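Local coordinates for protein Poly(Beta-D-mannuronate) lyase (Pseudopedobacter saltans, PDB 7O79) that probably cleaves alginate, as a poly(beta-D-mannuronate) lyase of polysaccharide lyase family 6 built on a parallel beta-helix, at residues K6-L11 / K32-L37; V144-D149 / D189-T194; Y256-A261 / V268-R273; Y296-R301 / L306-R311. All blocks are in the same frame, centred on the assembly; numbering follows the deposited sequence.

Interaction 1 (K6-L11 / K32-L37)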
loop_
_atom_site.group_PDB
_atom_site.type_symbol
_atom_site.label_atom_id
_atom_site.label_comp_id
_atom_site.label_asym_id
_atom_site.label_seq_id
_atom_site.Cartn_x
_atom_site.Cartn_y
_atom_site.Cartn_z
ATOM N N LYS A 6 -18.790 -28.122 -13.727
ATOM C CA LYS A 6 -18.864 -27.582 -15.079
ATOM C C LYS A 6 -19.773 -26.373 -15.201
ATOM O O LYS A 6 -19.783 -25.734 -16.260
ATOM C CB LYS A 6 -19.337 -28.663 -16.069
ATOM N N ASN A 7 -20.520 -26.029 -14.160
ATOM C CA ASN A 7 -21.440 -24.905 -14.227
ATOM C C ASN A 7 -21.747 -24.457 -12.805
ATOM O O ASN A 7 -21.380 -25.121 -11.829
ATOM C CB ASN A 7 -22.703 -25.279 -15.018
ATOM C CG ASN A 7 -23.552 -26.352 -14.331
ATOM O OD1 ASN A 7 -23.864 -26.263 -13.143
ATOM N ND2 ASN A 7 -23.912 -27.387 -15.089
ATOM N N ALA A 8 -22.433 -23.313 -12.707
ATOM C CA ALA A 8 -22.643 -22.674 -11.410
ATOM C C ALA A 8 -23.431 -23.571 -10.466
ATOM O O ALA A 8 -23.167 -23.601 -9.257
ATOM C CB ALA A 8 -23.356 -21.336 -11.599
ATOM N N SER A 9 -24.409 -24.303 -10.998
ATOM C CA SER A 9 -25.195 -25.208 -10.172
ATOM C C SER A 9 -24.307 -26.270 -9.531
ATOM O O SER A 9 -24.378 -26.507 -8.320
ATOM C CB SER A 9 -26.301 -25.847 -11.020
ATOM O OG SER A 9 -26.917 -26.934 -10.346
ATOM N N GLU A 10 -23.450 -26.913 -10.333
ATOM C CA GLU A 10 -22.556 -27.928 -9.791
ATOM C C GLU A 10 -21.587 -27.324 -8.773
ATOM O O GLU A 10 -21.307 -27.938 -7.735
ATOM C CB GLU A 10 -21.791 -28.620 -10.922
ATOM C CG GLU A 10 -22.659 -29.258 -12.001
ATOM C CD GLU A 10 -21.881 -30.243 -12.858
ATOM O OE1 GLU A 10 -20.647 -30.090 -12.980
ATOM O OE2 GLU A 10 -22.497 -31.180 -13.407
ATOM N N LEU A 11 -21.084 -26.116 -9.051
ATOM C CA LEU A 11 -20.142 -25.442 -8.155
ATOM C C LEU A 11 -20.732 -25.221 -6.760
ATOM O O LEU A 11 -20.084 -25.514 -5.742
ATOM C CB LEU A 11 -19.726 -24.109 -8.779
ATOM C CG LEU A 11 -18.781 -23.235 -7.962
ATOM C CD1 LEU A 11 -17.473 -23.987 -7.636
ATOM C CD2 LEU A 11 -18.527 -21.942 -8.720
ATOM N N LYS A 32 -20.059 -17.113 -16.828
ATOM C CA LYS A 32 -20.682 -15.793 -16.858
ATOM C C LYS A 32 -21.546 -15.554 -15.628
ATOM O O LYS A 32 -22.346 -16.414 -15.250
ATOM C CB LYS A 32 -21.535 -15.630 -18.118
ATOM C CG LYS A 32 -21.378 -14.279 -18.790
ATOM N N ASP A 33 -21.390 -14.377 -15.018
ATOM C CA ASP A 33 -22.247 -13.917 -13.919
ATOM C C ASP A 33 -22.319 -14.923 -12.770
ATOM O O ASP A 33 -23.398 -15.259 -12.277
ATOM C CB ASP A 33 -23.659 -13.585 -14.417
ATOM C CG ASP A 33 -23.663 -12.616 -15.589
ATOM O OD1 ASP A 33 -22.936 -11.609 -15.527
ATOM O OD2 ASP A 33 -24.418 -12.841 -16.560
ATOM N N VAL A 34 -21.158 -15.382 -12.307
ATOM C CA VAL A 34 -21.100 -16.333 -11.198
ATOM C C VAL A 34 -20.607 -15.610 -9.953
ATOM O O VAL A 34 -19.449 -15.185 -9.887
ATOM C CB VAL A 34 -20.215 -17.548 -11.512
ATOM C CG1 VAL A 34 -20.392 -18.611 -10.405
ATOM C CG2 VAL A 34 -20.590 -18.139 -12.867
ATOM N N LYS A 35 -21.478 -15.495 -8.954
ATOM C CA LYS A 35 -21.099 -14.964 -7.646
ATOM C C LYS A 35 -20.712 -16.155 -6.782
ATOM O O LYS A 35 -21.572 -16.905 -6.309
ATOM C CB LYS A 35 -22.239 -14.159 -7.034
ATOM C CG LYS A 35 -22.000 -13.653 -5.622
ATOM C CD LYS A 35 -23.298 -13.063 -5.056
ATOM C CE LYS A 35 -23.106 -12.383 -3.697
ATOM N NZ LYS A 35 -21.686 -11.979 -3.401
ATOM N N ILE A 36 -19.416 -16.343 -6.580
ATOM C CA ILE A 36 -18.911 -17.494 -5.840
ATOM C C ILE A 36 -18.911 -17.153 -4.352
ATOM O O ILE A 36 -18.099 -16.339 -3.898
ATOM C CB ILE A 36 -17.510 -17.873 -6.327
ATOM C CG1 ILE A 36 -17.558 -18.261 -7.800
ATOM C CG2 ILE A 36 -16.941 -19.016 -5.514
ATOM C CD1 ILE A 36 -16.199 -18.480 -8.416
ATOM N N LEU A 37 -19.756 -17.829 -3.594
ATOM C CA LEU A 37 -19.777 -17.687 -2.149
ATOM C C LEU A 37 -19.129 -18.946 -1.568
ATOM O O LEU A 37 -19.771 -19.933 -1.350
ATOM C CB LEU A 37 -21.170 -17.473 -1.585
ATOM C CG LEU A 37 -21.996 -16.274 -2.029
ATOM C CD1 LEU A 37 -23.318 -16.275 -1.304
ATOM C CD2 LEU A 37 -21.272 -14.944 -1.865
#
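Leu11 meets Ile36 at about a right angle and Val34 on a slant, and in both encounters a single methyl, CD2, does the touching. Leu11 CD2 lies 3.9 Å from Ile36 CG1, with Ile36 CD1 a little farther along the same chain, and 4.2 Å from Val34 CG1. With CG anti to the backbone N (chi1 178°), the Leu11 side chain reaches from the helix toward the strand and sets CD2 against both partners. One turn earlier, Ala8 adds a lighter touch: its CB stands 4.2 Å from Val34 CG1, so this one valine methyl is met by both helix residues. Its position follows from a chi1 of -170°, which places CG1 anti to the Val34 backbone N. Asn7, just before the helix, is its N-cap: its OD1 accepts from Glu10 N at 2.9 Å. Glu10 OE1 in turn accepts from Lys6 N on the anti side of the carboxylate, tilted out of its plane. Helix 8-17 is packed here at the N-terminal end of the beta-helix, against strand 35-38, the first of its series, and Val34 just before it. Leu50 touches both Leu11 and Ile36, and Leu60 lies against Val34 and Ile36, continuing the apolar interior. No polar group takes part in the contact: the helix start bonds within itself, and Val34 N bonds to Ser64 OG of the next turn, so burial of apolar surface, more than directional bonding, probably holds the helix against the strand.

Interaction 2 (V144-D149 / D189-T194); sequences VGNDQD and DGAFFT
Ala191 and Phe193 reach across to Asn146 from the loop that leads into strand 194-201. The loop segment starts with Asp189, whose OD2 forms a salt bridge with Arg152 and whose OD1 accepts a weak bond from Gly190 N. Ala191 then sets its CB 3.9 Å from Asn146 ND2. Phe192 turns away from the strand and stacks with Tyr153. Phe193 returns inward: with CG anti to the backbone N (chi1 -162°), its ring slides past Asn146 in the opposite direction. Asn146 OD1 lies at the ring edge, in plane, 3.4 Å from Phe193 CD2, and the amide is turned 68° from the ring. Farther along, Phe193 CZ approaches Val144 CG1 obliquely at 4.3 Å. Asn146 is bonded beyond the two segments: OD1 accepts from Asn154 ND2 and is hydrogen-bonded to Ser151 OG, both soon after it in the chain, while ND2 donates to Trp178 O of the next turn. A leucine in its place would probably leave the Ser151 hydroxyl, the Asn154 amide and the Trp178 carbonyl without this partner. The contact thus pairs a buried amide, held at both polar ends, with an aromatic edge whose C-H groups, slightly positive, probably suit the facing oxygen.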
loop_
_atom_site.group_PDB
_atom_site.type_symbol
_atom_site.label_atom_id
_atom_site.label_comp_id
_atom_site.label_asym_id
_atom_site.label_seq_id
_atom_site.Cartn_x
_atom_site.Cartn_y
_atom_site.Cartn_z
ATOM N N VAL A 144 -6.453 -2.824 -3.888
ATOM C CA VAL A 144 -6.423 -3.703 -2.724
ATOM C C VAL A 144 -6.757 -2.859 -1.511
ATOM O O VAL A 144 -6.128 -1.818 -1.289
ATOM C CB VAL A 144 -5.048 -4.383 -2.533
ATOM C CG1 VAL A 144 -5.055 -5.215 -1.255
ATOM C CG2 VAL A 144 -4.703 -5.259 -3.710
ATOM N N GLY A 145 -7.728 -3.306 -0.719
ATOM C CA GLY A 145 -8.056 -2.653 0.530
ATOM C C GLY A 145 -7.985 -3.567 1.738
ATOM O O GLY A 145 -8.232 -4.769 1.647
ATOM N N ASN A 146 -7.676 -2.975 2.888
ATOM C CA ASN A 146 -7.797 -3.654 4.168
ATOM C C ASN A 146 -8.787 -2.889 5.024
ATOM O O ASN A 146 -8.685 -1.668 5.170
ATOM C CB ASN A 146 -6.440 -3.796 4.888
ATOM C CG ASN A 146 -6.515 -4.720 6.095
ATOM O OD1 ASN A 146 -6.605 -5.941 5.951
ATOM N ND2 ASN A 146 -6.429 -4.144 7.299
ATOM N N ASP A 147 -9.722 -3.622 5.608
ATOM C CA ASP A 147 -10.875 -3.075 6.290
ATOM C C ASP A 147 -10.463 -2.586 7.689
ATOM O O ASP A 147 -9.410 -2.950 8.225
ATOM C CB ASP A 147 -11.948 -4.171 6.331
ATOM C CG ASP A 147 -13.338 -3.640 6.506
ATOM O OD1 ASP A 147 -13.954 -3.374 5.443
ATOM O OD2 ASP A 147 -13.822 -3.518 7.665
ATOM N N GLN A 148 -11.303 -1.738 8.280
ATOM C CA GLN A 148 -10.936 -1.057 9.517
ATOM C C GLN A 148 -10.964 -1.959 10.744
ATOM O O GLN A 148 -10.191 -1.732 11.683
ATOM C CB GLN A 148 -11.848 0.166 9.713
ATOM C CG GLN A 148 -11.605 0.996 10.982
ATOM C CD GLN A 148 -10.180 1.500 11.125
ATOM O OE1 GLN A 148 -9.522 1.848 10.146
ATOM N NE2 GLN A 148 -9.702 1.558 12.365
ATOM N N ASP A 149 -11.842 -2.958 10.789
ATOM C CA ASP A 149 -12.008 -3.767 11.987
ATOM C C ASP A 149 -11.803 -5.240 11.672
ATOM O O ASP A 149 -12.125 -5.701 10.573
ATOM C CB ASP A 149 -13.385 -3.558 12.605
ATOM C CG ASP A 149 -13.587 -2.132 13.090
ATOM O OD1 ASP A 149 -13.149 -1.794 14.205
ATOM O OD2 ASP A 149 -14.178 -1.340 12.346
ATOM N N ASP A 189 -1.200 -2.124 19.107
ATOM C CA ASP A 189 -2.007 -2.738 18.062
ATOM C C ASP A 189 -1.692 -2.129 16.697
ATOM O O ASP A 189 -0.877 -1.215 16.563
ATOM C CB ASP A 189 -3.491 -2.580 18.407
ATOM C CG ASP A 189 -4.355 -3.720 17.891
ATOM O OD1 ASP A 189 -3.844 -4.627 17.208
ATOM O OD2 ASP A 189 -5.583 -3.677 18.144
ATOM N N GLY A 190 -2.376 -2.647 15.681
ATOM C CA GLY A 190 -2.229 -2.193 14.312
ATOM C C GLY A 190 -2.958 -3.141 13.385
ATOM O O GLY A 190 -3.647 -4.073 13.830
ATOM N N ALA A 191 -2.816 -2.873 12.072
ATOM C CA ALA A 191 -3.323 -3.781 11.043
ATOM C C ALA A 191 -2.378 -4.952 10.782
ATOM O O ALA A 191 -2.824 -6.029 10.369
ATOM C CB ALA A 191 -3.547 -3.031 9.723
ATOM N N PHE A 192 -1.082 -4.760 11.007
ATOM C CA PHE A 192 -0.083 -5.796 10.741
ATOM C C PHE A 192 -0.220 -6.350 9.323
ATOM O O PHE A 192 -0.160 -7.563 9.091
ATOM C CB PHE A 192 -0.148 -6.917 11.779
ATOM C CG PHE A 192 -0.002 -6.446 13.212
ATOM C CD1 PHE A 192 1.255 -6.377 13.802
ATOM C CD2 PHE A 192 -1.118 -6.149 13.986
ATOM C CE1 PHE A 192 1.405 -5.971 15.115
ATOM C CE2 PHE A 192 -0.977 -5.756 15.321
ATOM C CZ PHE A 192 0.277 -5.660 15.881
ATOM N N PHE A 193 -0.414 -5.452 8.364
ATOM C CA PHE A 193 -0.559 -5.827 6.959
ATOM C C PHE A 193 0.818 -5.873 6.308
ATOM O O PHE A 193 1.657 -5.004 6.548
ATOM C CB PHE A 193 -1.459 -4.825 6.231
ATOM C CG PHE A 193 -2.031 -5.320 4.926
ATOM C CD1 PHE A 193 -1.262 -5.336 3.761
ATOM C CD2 PHE A 193 -3.353 -5.742 4.856
ATOM C CE1 PHE A 193 -1.807 -5.780 2.549
ATOM C CE2 PHE A 193 -3.893 -6.206 3.663
ATOM C CZ PHE A 193 -3.130 -6.221 2.507
ATOM N N THR A 194 1.053 -6.890 5.495
ATOM C CA THR A 194 2.348 -7.060 4.846
ATOM C C THR A 194 2.177 -6.904 3.342
ATOM O O THR A 194 1.399 -7.644 2.721
ATOM C CB THR A 194 2.958 -8.420 5.180
ATOM O OG1 THR A 194 3.333 -8.439 6.559
ATOM C CG2 THR A 194 4.199 -8.685 4.302
#

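Interaction 3 (Y256-A261 / V268-R273); sequences YGIRLA and VNNYVR
The backbones of 256-261 and 268-273 come nearest at Gly257 and Val272, whose CA atoms are 6.2 Å apart, and they meet through side chains and the bare Gly257 CA, with no backbone bonds between them. Gly257 offers that CA to Val272 CG1 at 4.0 Å. A CB on this residue would point toward the valine and come within 3.4 Å of that methyl, a tight fit. Val272 CG1 is anti to its backbone N (chi1 -180°), which directs this methyl to the glycine, while CG2 marks the fringe of the contact with Ile258 CD1 at 4.5 Å. The Ile258 and Asn270 side chains cross at about a right angle, with Ile258 CD1 3.6 Å from Asn270 CG and 3.7 Å from Asn270 CB. The two segments belong to different faces of the right-handed parallel beta-helix of the pectate lyase-like clan: strand 255-260 pairs with 230-236 and 280-283, whereas strand 266-273 pairs with 241-248 and 319-328, and the contact spans the interior between them. Asn270 is a rung of an asparagine ladder along the successive strands 241-248, 266-273 and 319-328: its ND2 donates to Asn323 OD1, and also to Ile242 O, and its OD1 accepts from Asn245 ND2, so the isoleucine methyl rests against a group whose rotation is fixed from other turns. Tyr256 points away from 268-273, and its OH accepts from Arg259 NE at 3.1 Å, with the hydroxyl oxygen close to the guanidinium plane.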
loop_
_atom_site.group_PDB
_atom_site.type_symbol
_atom_site.label_atom_id
_atom_site.label_comp_id
_atom_site.label_asym_id
_atom_site.label_seq_id
_atom_site.Cartn_x
_atom_site.Cartn_y
_atom_site.Cartn_z
ATOM N N TYR A 256 7.318 9.851 -7.197
ATOM C CA TYR A 256 8.182 10.253 -6.100
ATOM C C TYR A 256 8.439 9.047 -5.212
ATOM O O TYR A 256 8.024 7.925 -5.520
ATOM C CB TYR A 256 7.591 11.476 -5.397
ATOM C CG TYR A 256 6.378 11.295 -4.509
ATOM C CD1 TYR A 256 6.506 10.953 -3.168
ATOM C CD2 TYR A 256 5.106 11.584 -4.993
ATOM C CE1 TYR A 256 5.377 10.842 -2.336
ATOM C CE2 TYR A 256 3.983 11.481 -4.185
ATOM C CZ TYR A 256 4.126 11.119 -2.850
ATOM O OH TYR A 256 3.002 11.041 -2.056
ATOM N N GLY A 257 9.177 9.276 -4.130
ATOM C CA GLY A 257 9.666 8.183 -3.326
ATOM C C GLY A 257 8.776 7.773 -2.170
ATOM O O GLY A 257 7.731 7.128 -2.349
ATOM N N ILE A 258 9.210 8.129 -0.968
ATOM C CA ILE A 258 8.573 7.709 0.272
ATOM C C ILE A 258 8.121 8.945 1.042
ATOM O O ILE A 258 8.838 9.951 1.100
ATOM C CB ILE A 258 9.538 6.822 1.095
ATOM C CG1 ILE A 258 9.868 5.551 0.301
ATOM C CG2 ILE A 258 8.968 6.476 2.451
ATOM C CD1 ILE A 258 11.157 4.839 0.728
ATOM N N ARG A 259 6.918 8.872 1.614
ATOM C CA ARG A 259 6.353 9.976 2.381
ATOM C C ARG A 259 5.684 9.457 3.649
ATOM O O ARG A 259 4.895 8.507 3.594
ATOM C CB ARG A 259 5.355 10.761 1.543
ATOM C CG ARG A 259 4.426 11.609 2.365
ATOM C CD ARG A 259 3.850 12.750 1.557
ATOM N NE ARG A 259 2.720 12.384 0.705
ATOM C CZ ARG A 259 1.441 12.360 1.086
ATOM N NH1 ARG A 259 1.101 12.611 2.349
ATOM N NH2 ARG A 259 0.492 12.065 0.199
ATOM N N LEU A 260 6.001 10.077 4.795
ATOM C CA LEU A 260 5.497 9.605 6.079
ATOM C C LEU A 260 4.872 10.733 6.885
ATOM O O LEU A 260 5.402 11.851 6.922
ATOM C CB LEU A 260 6.599 8.989 6.969
ATOM C CG LEU A 260 7.076 7.548 6.787
ATOM C CD1 LEU A 260 5.916 6.561 7.014
ATOM C CD2 LEU A 260 7.748 7.345 5.463
ATOM N N ALA A 261 3.779 10.407 7.576
ATOM C CA ALA A 261 3.375 11.087 8.808
ATOM C C ALA A 261 3.432 10.081 9.954
ATOM O O ALA A 261 3.264 8.876 9.740
ATOM C CB ALA A 261 1.958 11.664 8.694
ATOM N N VAL A 268 14.323 2.032 5.942
ATOM C CA VAL A 268 15.711 1.570 5.854
ATOM C C VAL A 268 15.917 0.774 4.574
ATOM O O VAL A 268 15.035 0.024 4.146
ATOM C CB VAL A 268 16.102 0.710 7.079
ATOM C CG1 VAL A 268 17.603 0.453 7.089
ATOM C CG2 VAL A 268 15.673 1.406 8.382
ATOM N N ASN A 269 17.106 0.930 3.972
ATOM C CA ASN A 269 17.556 0.115 2.841
ATOM C C ASN A 269 16.662 0.239 1.614
ATOM O O ASN A 269 16.533 -0.714 0.839
ATOM C CB ASN A 269 17.706 -1.353 3.246
ATOM C CG ASN A 269 18.851 -1.561 4.221
ATOM O OD1 ASN A 269 19.946 -1.039 4.008
ATOM N ND2 ASN A 269 18.603 -2.303 5.296
ATOM N N ASN A 270 16.075 1.415 1.397
ATOM C CA ASN A 270 15.305 1.682 0.186
ATOM C C ASN A 270 16.176 2.337 -0.883
ATOM O O ASN A 270 17.002 3.201 -0.589
ATOM C CB ASN A 270 14.091 2.568 0.499
ATOM C CG ASN A 270 13.179 1.937 1.554
ATOM O OD1 ASN A 270 12.491 0.958 1.272
ATOM N ND2 ASN A 270 13.215 2.460 2.773
ATOM N N TYR A 271 15.970 1.929 -2.129
ATOM C CA TYR A 271 16.686 2.480 -3.278
ATOM C C TYR A 271 15.700 3.214 -4.183
ATOM O O TYR A 271 14.842 2.583 -4.812
ATOM C CB TYR A 271 17.393 1.367 -4.035
ATOM C CG TYR A 271 18.307 1.851 -5.133
ATOM C CD1 TYR A 271 19.635 2.145 -4.858
ATOM C CD2 TYR A 271 17.868 1.955 -6.442
ATOM C CE1 TYR A 271 20.492 2.563 -5.839
ATOM C CE2 TYR A 271 18.726 2.375 -7.445
ATOM C CZ TYR A 271 20.039 2.683 -7.128
ATOM O OH TYR A 271 20.917 3.099 -8.088
ATOM N N VAL A 272 15.825 4.537 -4.255
ATOM C CA VAL A 272 14.931 5.387 -5.039
ATOM C C VAL A 272 15.770 6.145 -6.056
ATOM O O VAL A 272 16.775 6.770 -5.691
ATOM C CB VAL A 272 14.150 6.370 -4.143
ATOM C CG1 VAL A 272 13.222 7.248 -4.973
ATOM C CG2 VAL A 272 13.366 5.600 -3.075
ATOM N N ARG A 273 15.359 6.104 -7.324
ATOM C CA ARG A 273 16.101 6.864 -8.314
ATOM C C ARG A 273 15.210 7.270 -9.479
ATOM O O ARG A 273 14.236 6.591 -9.814
ATOM C CB ARG A 273 17.330 6.084 -8.793
ATOM C CG ARG A 273 17.041 4.778 -9.509
ATOM C CD ARG A 273 18.242 4.375 -10.375
ATOM N NE ARG A 273 18.674 5.501 -11.194
ATOM C CZ ARG A 273 19.877 6.074 -11.158
ATOM N NH1 ARG A 273 20.817 5.630 -10.328
ATOM N NH2 ARG A 273 20.134 7.110 -11.967
#

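Interaction 4 (Y296-R301 / L306-R311); sequences YEPILR and LGRVPR
Arg311 has CG anti to its carbonyl carbon (chi1 -80°) and runs extended from CG to NE, which carries its guanidinium across to the backbone of Glu297; Tyr296, with CG anti to its backbone N (chi1 179°), brings its hydroxyl beside Arg308 CD, 3.6 Å away. Arg311 grips one oxygen end-on with two nitrogens: NH2 to Glu297 O at 2.8 Å lies in the carbonyl plane, whereas NH1 to Glu297 O at 2.9 Å comes from above it. Ile299 CD1 sits over the centre of one guanidinium face, and Ile299 CG1 touches Arg311 CG at 3.6 Å. A leucine in place of Arg311 would probably leave the Glu297 carbonyl without both donors and Glu286, bridged by NH1, without its salt-bridge partner. The segments form a short, weakly bonded beta hairpin, 299-300 against 308-309, on a surface loop of the beta-helix. Val309 N donates to Ile299 O at 2.9 Å; nearer the turn, Arg301 N donates to Gly307 O at 3.1 Å, nearly straight at the hydrogen (173°) but from above the carbonyl plane. Beside these two bonds, Ile299 CG2 meets Val309 CG2 at 3.7 Å, and the same valine methyl lies over one face of the Arg301 guanidinium, offset toward its rim. The NH1 of that guanidinium is bonded to Ser183. Arg308 instead sends NE to Ile288 O. A water joins the two segments, accepting from Tyr296 OH and Ile299 N and donating to Val309 O.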
loop_
_atom_site.group_PDB
_atom_site.type_symbol
_atom_site.label_atom_id
_atom_site.label_comp_id
_atom_site.label_asym_id
_atom_site.label_seq_id
_atom_site.Cartn_x
_atom_site.Cartn_y
_atom_site.Cartn_z
ATOM N N TYR A 296 -9.400 27.544 14.146
ATOM C CA TYR A 296 -9.114 26.111 14.149
ATOM C C TYR A 296 -10.385 25.296 13.984
ATOM O O TYR A 296 -11.347 25.471 14.736
ATOM C CB TYR A 296 -8.387 25.740 15.443
ATOM C CG TYR A 296 -8.046 24.271 15.612
ATOM C CD1 TYR A 296 -7.563 23.508 14.560
ATOM C CD2 TYR A 296 -8.165 23.666 16.849
ATOM C CE1 TYR A 296 -7.236 22.157 14.740
ATOM C CE2 TYR A 296 -7.831 22.332 17.043
ATOM C CZ TYR A 296 -7.379 21.584 15.999
ATOM O OH TYR A 296 -7.072 20.259 16.224
ATOM N N GLU A 297 -10.393 24.414 12.973
ATOM C CA GLU A 297 -11.481 23.466 12.750
ATOM C C GLU A 297 -10.942 22.061 12.999
ATOM O O GLU A 297 -10.384 21.423 12.084
ATOM C CB GLU A 297 -12.054 23.594 11.334
ATOM C CG GLU A 297 -12.447 25.039 10.986
ATOM C CD GLU A 297 -12.859 25.227 9.521
ATOM O OE1 GLU A 297 -13.570 26.216 9.230
ATOM O OE2 GLU A 297 -12.517 24.367 8.678
ATOM N N PRO A 298 -11.088 21.528 14.210
ATOM C CA PRO A 298 -10.500 20.219 14.516
ATOM C C PRO A 298 -11.204 19.080 13.803
ATOM O O PRO A 298 -12.394 19.143 13.489
ATOM C CB PRO A 298 -10.664 20.107 16.037
ATOM C CG PRO A 298 -11.890 20.922 16.330
ATOM C CD PRO A 298 -11.823 22.091 15.359
ATOM N N ILE A 299 -10.434 18.025 13.539
ATOM C CA ILE A 299 -10.986 16.759 13.075
ATOM C C ILE A 299 -11.513 16.043 14.314
ATOM O O ILE A 299 -10.740 15.683 15.202
ATOM C CB ILE A 299 -9.938 15.904 12.349
ATOM C CG1 ILE A 299 -9.271 16.679 11.194
ATOM C CG2 ILE A 299 -10.555 14.597 11.873
ATOM C CD1 ILE A 299 -10.209 17.109 10.059
ATOM N N LEU A 300 -12.830 15.851 14.380
ATOM C CA LEU A 300 -13.470 15.273 15.553
ATOM C C LEU A 300 -13.332 13.758 15.557
ATOM O O LEU A 300 -13.356 13.122 14.503
ATOM C CB LEU A 300 -14.950 15.658 15.578
ATOM C CG LEU A 300 -15.296 17.157 15.628
ATOM C CD1 LEU A 300 -16.829 17.366 15.744
ATOM C CD2 LEU A 300 -14.554 17.827 16.798
ATOM N N ARG A 301 -13.176 13.189 16.752
ATOM C CA ARG A 301 -13.133 11.739 16.938
ATOM C C ARG A 301 -13.483 11.424 18.387
ATOM O O ARG A 301 -12.768 11.843 19.302
ATOM C CB ARG A 301 -11.741 11.194 16.573
ATOM C CG ARG A 301 -11.687 9.689 16.293
ATOM C CD ARG A 301 -12.500 9.264 15.057
ATOM N NE ARG A 301 -12.424 10.229 13.951
ATOM C CZ ARG A 301 -11.425 10.311 13.070
ATOM N NH1 ARG A 301 -10.373 9.487 13.134
ATOM N NH2 ARG A 301 -11.475 11.230 12.114
ATOM N N LEU A 306 -8.816 14.260 23.634
ATOM C CA LEU A 306 -9.276 15.622 23.399
ATOM C C LEU A 306 -10.560 15.684 22.599
ATOM O O LEU A 306 -11.060 16.785 22.339
ATOM C CB LEU A 306 -8.194 16.443 22.682
ATOM C CG LEU A 306 -6.928 16.566 23.535
ATOM C CD1 LEU A 306 -5.693 16.864 22.666
ATOM C CD2 LEU A 306 -7.128 17.601 24.645
ATOM N N GLY A 307 -11.107 14.541 22.205
ATOM C CA GLY A 307 -12.241 14.544 21.306
ATOM C C GLY A 307 -11.890 14.862 19.874
ATOM O O GLY A 307 -12.783 15.203 19.096
ATOM N N ARG A 308 -10.611 14.773 19.500
ATOM C CA ARG A 308 -10.176 15.169 18.167
ATOM C C ARG A 308 -8.857 14.475 17.848
ATOM O O ARG A 308 -8.189 13.962 18.741
ATOM C CB ARG A 308 -10.043 16.692 18.072
ATOM C CG ARG A 308 -9.120 17.309 19.098
ATOM C CD ARG A 308 -9.046 18.821 18.919
ATOM N NE ARG A 308 -8.319 19.492 19.998
ATOM C CZ ARG A 308 -8.912 20.099 21.023
ATOM N NH1 ARG A 308 -10.234 20.093 21.114
ATOM N NH2 ARG A 308 -8.187 20.690 21.968
ATOM N N VAL A 309 -8.501 14.446 16.561
ATOM C CA VAL A 309 -7.238 13.865 16.107
ATOM C C VAL A 309 -6.537 14.873 15.183
ATOM O O VAL A 309 -7.169 15.799 14.668
ATOM C CB VAL A 309 -7.445 12.513 15.384
ATOM C CG1 VAL A 309 -8.060 11.493 16.333
ATOM C CG2 VAL A 309 -8.312 12.692 14.133
ATOM N N PRO A 310 -5.228 14.715 14.982
ATOM C CA PRO A 310 -4.554 15.608 14.035
ATOM C C PRO A 310 -4.858 15.194 12.611
ATOM O O PRO A 310 -5.104 14.020 12.319
ATOM C CB PRO A 310 -3.060 15.446 14.358
ATOM C CG PRO A 310 -2.941 14.334 15.304
ATOM C CD PRO A 310 -4.286 13.821 15.683
ATOM N N ARG A 311 -4.843 16.197 11.723
ATOM C CA ARG A 311 -4.905 15.933 10.289
ATOM C C ARG A 311 -3.721 15.080 9.839
ATOM O O ARG A 311 -3.881 14.181 9.004
ATOM C CB ARG A 311 -4.934 17.254 9.516
ATOM C CG ARG A 311 -6.332 17.926 9.474
ATOM C CD ARG A 311 -6.202 19.396 9.094
ATOM N NE ARG A 311 -7.530 19.971 8.860
ATOM C CZ ARG A 311 -8.275 20.541 9.804
ATOM N NH1 ARG A 311 -7.812 20.649 11.046
ATOM N NH2 ARG A 311 -9.476 21.013 9.507
HETATM O O HOH W 1 -7.460 18.551 14.013
#

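How the interactions relate
Interactions 1, 2 and 3 are buried in the beta-helix, while interaction 4 lies on its surface, in a hairpin between strands 280-283 and 319-328. The first three each involve the strand series that includes 35-38, 144-146 and 255-260, but at different turns: the centres of interactions 1 and 3 are 44 Å apart, on opposite sides of the chain's centre, and the centres of interactions 2 and 3 are 21 Å apart. Chemistry changes with place. Interaction 1 is purely aliphatic, between the end helix and the first strand; interaction 2 sets a buried asparagine at a phenylalanine edge; interaction 3 rests an isoleucine on an asparagine bonded to the turns either side; interaction 4 relies on backbone bonds, arginines and a water.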